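Local structure of hydrogenase maturation factor (Thermoanaerobacter tengcongensis, 3VTH) at residues 104-109 / 389-394; 399-404 / 415-420. The protein probably transfers the carbamoyl group of carbamoyl phosphate, at the cost of ATP, to the C-terminal cysteine of HypE during [NiFe]-hydrogenase maturation. One frame throughout, in Å; residues are numbered along the deposited sequence.

Interaction 1 joins two loops 280 residues apart in sequence. Interaction 2 is local and pairs the two strands of the hairpin 402-404 / 414-417. Their centres lie about 12 Å apart. Both reach the same six-stranded sheet, in which strand 392-393 is an outermost strand. They touch directly where L394 N makes a probable hydrogen bond to H419 O at 2.7 Å. P391 CG also packs on Y420 CD1 at 3.5 Å. Interaction 2 lies away from the annotated sites. Interaction 1 is nearer to two of them: the S108 side chain is about 9 Å from that of zinc ligand C139, and the V107 side chain about 10 Å from that of N44, a predicted acylphosphatase active-site residue.

Interaction 1. Residues 104-109 / 389-394; sequences FVPVSP and PQPILL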
loop_
_atom_site.group_PDB
_atom_site.type_symbol
_atom_site.label_atom_id
_atom_site.label_comp_id
_atom_site.label_asym_id
_atom_site.label_seq_id
_atom_site.Cartn_x
_atom_site.Cartn_y
_atom_site.Cartn_z
ATOM N N PHE A 104 5.102 -23.894 -4.026
ATOM C CA PHE A 104 4.497 -22.593 -4.195
ATOM C C PHE A 104 5.549 -21.604 -4.584
ATOM O O PHE A 104 6.695 -21.791 -4.323
ATOM C CB PHE A 104 3.790 -22.128 -2.924
ATOM C CG PHE A 104 4.716 -21.771 -1.831
ATOM C CD1 PHE A 104 5.367 -22.736 -1.135
ATOM C CD2 PHE A 104 4.987 -20.478 -1.544
ATOM C CE1 PHE A 104 6.227 -22.421 -0.164
ATOM C CE2 PHE A 104 5.845 -20.163 -0.573
ATOM C CZ PHE A 104 6.473 -21.134 0.121
ATOM N N VAL A 105 5.130 -20.546 -5.251
ATOM C CA VAL A 105 6.063 -19.560 -5.758
ATOM C C VAL A 105 5.444 -18.163 -5.669
ATOM O O VAL A 105 4.246 -17.990 -5.915
ATOM C CB VAL A 105 6.505 -19.893 -7.224
ATOM C CG1 VAL A 105 5.308 -19.922 -8.164
ATOM C CG2 VAL A 105 7.572 -18.894 -7.731
ATOM N N PRO A 106 6.253 -17.161 -5.294
ATOM C CA PRO A 106 5.759 -15.786 -5.347
ATOM C C PRO A 106 5.327 -15.385 -6.778
ATOM O O PRO A 106 5.768 -16.005 -7.755
ATOM C CB PRO A 106 6.975 -14.970 -4.922
ATOM C CG PRO A 106 7.725 -15.900 -3.994
ATOM C CD PRO A 106 7.564 -17.262 -4.613
ATOM N N VAL A 107 4.472 -14.361 -6.864
ATOM C CA VAL A 107 3.952 -13.828 -8.122
ATOM C C VAL A 107 4.403 -12.370 -8.259
ATOM O O VAL A 107 4.338 -11.592 -7.290
ATOM C CB VAL A 107 2.406 -13.960 -8.190
ATOM C CG1 VAL A 107 1.787 -13.105 -9.318
ATOM C CG2 VAL A 107 2.003 -15.449 -8.398
ATOM N N SER A 108 4.875 -12.013 -9.452
ATOM C CA SER A 108 5.316 -10.649 -9.730
ATOM C C SER A 108 4.171 -9.634 -9.615
ATOM O O SER A 108 3.060 -9.905 -10.070
ATOM C CB SER A 108 5.932 -10.544 -11.129
ATOM O OG SER A 108 6.355 -9.193 -11.383
ATOM N N PRO A 109 4.441 -8.460 -9.018
ATOM C CA PRO A 109 3.461 -7.381 -9.199
ATOM C C PRO A 109 3.359 -6.934 -10.672
ATOM O O PRO A 109 4.241 -7.229 -11.492
ATOM C CB PRO A 109 4.011 -6.235 -8.331
ATOM C CG PRO A 109 4.897 -6.930 -7.311
ATOM C CD PRO A 109 5.507 -8.092 -8.066
ATOM N N PRO A 389 1.426 -8.396 -5.186
ATOM C CA PRO A 389 1.466 -9.258 -4.011
ATOM C C PRO A 389 2.885 -9.722 -3.605
ATOM O O PRO A 389 3.039 -10.832 -3.080
ATOM C CB PRO A 389 0.671 -10.466 -4.483
ATOM C CG PRO A 389 1.120 -10.607 -5.954
ATOM C CD PRO A 389 1.337 -9.176 -6.438
ATOM N N GLN A 390 3.909 -8.919 -3.877
ATOM C CA GLN A 390 5.278 -9.306 -3.465
ATOM C C GLN A 390 5.290 -9.503 -1.945
ATOM O O GLN A 390 4.830 -8.611 -1.192
ATOM C CB GLN A 390 6.321 -8.270 -3.901
ATOM C CG GLN A 390 7.768 -8.583 -3.448
ATOM C CD GLN A 390 8.797 -7.605 -4.009
ATOM O OE1 GLN A 390 8.521 -6.847 -4.935
ATOM N NE2 GLN A 390 10.001 -7.628 -3.444
ATOM N N PRO A 391 5.785 -10.672 -1.490
ATOM C CA PRO A 391 5.743 -10.948 -0.060
ATOM C C PRO A 391 6.800 -10.176 0.730
ATOM O O PRO A 391 7.789 -9.701 0.162
ATOM C CB PRO A 391 6.017 -12.447 0.014
ATOM C CG PRO A 391 6.918 -12.712 -1.217
ATOM C CD PRO A 391 6.326 -11.816 -2.264
ATOM N N ILE A 392 6.557 -10.047 2.031
ATOM C CA ILE A 392 7.569 -9.619 2.984
ATOM C C ILE A 392 8.416 -10.845 3.344
ATOM O O ILE A 392 7.887 -11.905 3.691
ATOM C CB ILE A 392 6.923 -9.011 4.262
ATOM C CG1 ILE A 392 5.994 -7.829 3.907
ATOM C CG2 ILE A 392 7.984 -8.584 5.293
ATOM C CD1 ILE A 392 6.598 -6.790 2.976
ATOM N N LEU A 393 9.730 -10.689 3.251
ATOM C CA LEU A 393 10.650 -11.777 3.553
ATOM C C LEU A 393 10.827 -11.931 5.050
ATOM O O LEU A 393 11.114 -10.955 5.767
ATOM C CB LEU A 393 11.998 -11.552 2.864
ATOM C CG LEU A 393 12.959 -12.750 2.775
ATOM C CD1 LEU A 393 12.309 -13.923 2.056
ATOM C CD2 LEU A 393 14.291 -12.359 2.102
ATOM N N LEU A 394 10.619 -13.153 5.528
ATOM C CA LEU A 394 10.882 -13.470 6.928
ATOM C C LEU A 394 12.283 -14.090 7.073
ATOM O O LEU A 394 12.771 -14.732 6.163
ATOM C CB LEU A 394 9.781 -14.383 7.483
ATOM C CG LEU A 394 8.357 -13.808 7.326
ATOM C CD1 LEU A 394 7.263 -14.790 7.727
ATOM C CD2 LEU A 394 8.207 -12.488 8.093
HETATM O O HOH W 1 4.053 -12.754 -4.776
#
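P109 and P389 form the nearest CA pair across the segments, 5.9 Å apart. The apolar contacts come mostly from prolines. P389, which follows a cis peptide bond, touches with CD and CG. CD lies 3.9 Å from P109 CA. CG rests on V107 O at 3.6 Å, a van der Waals contact, and is 4.2 Å from V107 CB. The ring of P109 reaches past P389, and its CG touches Q390 CB at 3.9 Å. Further along, P106 CB meets P391 CD at 4.2 Å.

No direct hydrogen bond joins the two segments. A water does this instead. It accepts from V107 N at 2.7 Å and donates to P389 O at 2.8 Å.

Within the first loop, S108 OG donates to P109 O, in the carbonyl plane and on a lone pair. Of the Q390 side chain, CB does the touching. The extended chain carries OE1 on to R280, from which it accepts a hydrogen bond.

The loops have other anchors. S108 pairs through its backbone with F143, and P389 packs on F143 and on Y446 of helix 433-449. P106 touches Y420, and P391 also packs on F422.

The contact thus links the loop between strand 93-95 and helix 115-121 to the chain entering strand 392-393. Proline nitrogens inside a chain carry no hydrogen. P106, P109, P389 and P391 leave few backbone donors, which is consistent with a join made by apolar packing and one bridging water. That water satisfies two backbone polar groups in a largely buried place.

Interaction 2. Residues 399-404 / 415-420; sequences KASILA and MTKGHY
Strands 402-404 and 415-417 run antiparallel at 157°, and L403 faces M415 as a non-hydrogen-bonded pair. T416 N donates to I402 O at 3.0 Å, in the carbonyl plane. In return, I402 N goes to a side chain: it donates to T416 OG1 at 2.9 Å. That hydroxyl sits between the backbone N and the carbonyl carbon (chi1 56°), which brings it to the neighbouring strand. S401 OG donates to T416 O at 2.7 Å, tilted 19° from the carbonyl plane. Without the hydroxyl, as with an alanine here, T416 O would probably lose its short bond from S401 across the hairpin. On the face with L403 and M415, the two side chains lie side by side, with L403 CD1 on M415 CG at 3.9 Å. A type II' turn from K417 to Y420 then leads into strand 420-423. K417 NZ is held by R451 O. Strand 402-404 is flanked on its other edge by strand 456-460. M415 packs against I443, Y446 and K447 of helix 433-449, and I402 against A745 and L749 of helix 737-749.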
loop_
_atom_site.group_PDB
_atom_site.type_symbol
_atom_site.label_atom_id
_atom_site.label_comp_id
_atom_site.label_asym_id
_atom_site.label_seq_id
_atom_site.Cartn_x
_atom_site.Cartn_y
_atom_site.Cartn_z
ATOM N N LYS A 399 6.483 -21.674 11.524
ATOM C CA LYS A 399 6.064 -22.872 12.234
ATOM C C LYS A 399 4.966 -23.614 11.454
ATOM O O LYS A 399 5.076 -24.811 11.183
ATOM C CB LYS A 399 5.566 -22.470 13.629
ATOM C CG LYS A 399 6.097 -23.326 14.772
ATOM C CD LYS A 399 5.402 -24.688 14.884
ATOM C CE LYS A 399 5.892 -25.470 16.107
ATOM N NZ LYS A 399 7.307 -25.927 15.965
ATOM N N ALA A 400 3.914 -22.878 11.095
ATOM C CA ALA A 400 2.787 -23.410 10.328
ATOM C C ALA A 400 2.190 -22.211 9.589
ATOM O O ALA A 400 2.556 -21.092 9.899
ATOM C CB ALA A 400 1.755 -24.033 11.284
ATOM N N SER A 401 1.296 -22.435 8.627
ATOM C CA SER A 401 0.645 -21.318 7.919
ATOM C C SER A 401 -0.419 -20.625 8.779
ATOM O O SER A 401 -1.301 -21.269 9.372
ATOM C CB SER A 401 0.043 -21.753 6.580
ATOM O OG SER A 401 1.053 -21.881 5.588
ATOM N N ILE A 402 -0.318 -19.305 8.839
ATOM C CA ILE A 402 -1.246 -18.494 9.624
ATOM C C ILE A 402 -1.980 -17.559 8.678
ATOM O O ILE A 402 -1.375 -17.000 7.770
ATOM C CB ILE A 402 -0.494 -17.681 10.704
ATOM C CG1 ILE A 402 -0.068 -18.623 11.846
ATOM C CG2 ILE A 402 -1.366 -16.501 11.249
ATOM C CD1 ILE A 402 0.936 -18.021 12.815
ATOM N N LEU A 403 -3.287 -17.419 8.867
ATOM C CA LEU A 403 -4.014 -16.335 8.228
ATOM C C LEU A 403 -4.249 -15.243 9.276
ATOM O O LEU A 403 -4.840 -15.497 10.314
ATOM C CB LEU A 403 -5.351 -16.842 7.669
ATOM C CG LEU A 403 -6.374 -15.785 7.227
ATOM C CD1 LEU A 403 -5.878 -14.983 5.997
ATOM C CD2 LEU A 403 -7.699 -16.473 6.924
ATOM N N ALA A 404 -3.778 -14.035 8.988
ATOM C CA ALA A 404 -4.061 -12.866 9.812
ATOM C C ALA A 404 -5.087 -12.019 9.070
ATOM O O ALA A 404 -4.861 -11.639 7.928
ATOM C CB ALA A 404 -2.786 -12.081 10.080
ATOM N N MET A 415 -1.080 -13.930 4.849
ATOM C CA MET A 415 -0.930 -15.389 4.969
ATOM C C MET A 415 0.537 -15.761 4.932
ATOM O O MET A 415 1.267 -15.330 4.037
ATOM C CB MET A 415 -1.561 -16.121 3.777
ATOM C CG MET A 415 -3.014 -15.888 3.579
ATOM S SD MET A 415 -3.523 -16.546 1.968
ATOM C CE MET A 415 -5.228 -16.029 2.111
ATOM N N THR A 416 0.963 -16.600 5.864
ATOM C CA THR A 416 2.358 -16.994 5.906
ATOM C C THR A 416 2.563 -18.365 5.272
ATOM O O THR A 416 1.681 -19.226 5.321
ATOM C CB THR A 416 2.897 -17.055 7.351
ATOM O OG1 THR A 416 2.085 -17.938 8.126
ATOM C CG2 THR A 416 2.880 -15.664 7.967
ATOM N N LYS A 417 3.720 -18.522 4.637
ATOM C CA LYS A 417 4.164 -19.820 4.136
ATOM C C LYS A 417 5.655 -19.748 3.874
ATOM O O LYS A 417 6.151 -18.737 3.338
ATOM C CB LYS A 417 3.430 -20.222 2.852
ATOM C CG LYS A 417 3.390 -21.756 2.691
ATOM C CD LYS A 417 2.512 -22.156 1.547
ATOM C CE LYS A 417 2.460 -23.653 1.393
ATOM N NZ LYS A 417 2.030 -23.885 0.006
ATOM N N GLY A 418 6.363 -20.814 4.254
ATOM C CA GLY A 418 7.822 -20.855 4.102
ATOM C C GLY A 418 8.398 -19.665 4.846
ATOM O O GLY A 418 8.024 -19.411 5.999
ATOM N N HIS A 419 9.279 -18.915 4.200
ATOM C CA HIS A 419 9.751 -17.681 4.814
ATOM C C HIS A 419 9.094 -16.433 4.239
ATOM O O HIS A 419 9.700 -15.367 4.238
ATOM C CB HIS A 419 11.277 -17.565 4.781
ATOM C CG HIS A 419 11.888 -17.953 3.474
ATOM N ND1 HIS A 419 12.480 -19.180 3.268
ATOM C CD2 HIS A 419 11.998 -17.282 2.303
ATOM C CE1 HIS A 419 12.935 -19.248 2.026
ATOM N NE2 HIS A 419 12.654 -18.108 1.420
ATOM N N TYR A 420 7.851 -16.557 3.773
ATOM C CA TYR A 420 7.139 -15.384 3.254
ATOM C C TYR A 420 5.910 -14.992 4.051
ATOM O O TYR A 420 5.174 -15.843 4.529
ATOM C CB TYR A 420 6.718 -15.600 1.800
ATOM C CG TYR A 420 7.840 -15.921 0.840
ATOM C CD1 TYR A 420 8.843 -14.992 0.575
ATOM C CD2 TYR A 420 7.863 -17.131 0.155
ATOM C CE1 TYR A 420 9.853 -15.271 -0.332
ATOM C CE2 TYR A 420 8.894 -17.428 -0.754
ATOM C CZ TYR A 420 9.872 -16.484 -0.984
ATOM O OH TYR A 420 10.879 -16.750 -1.858
#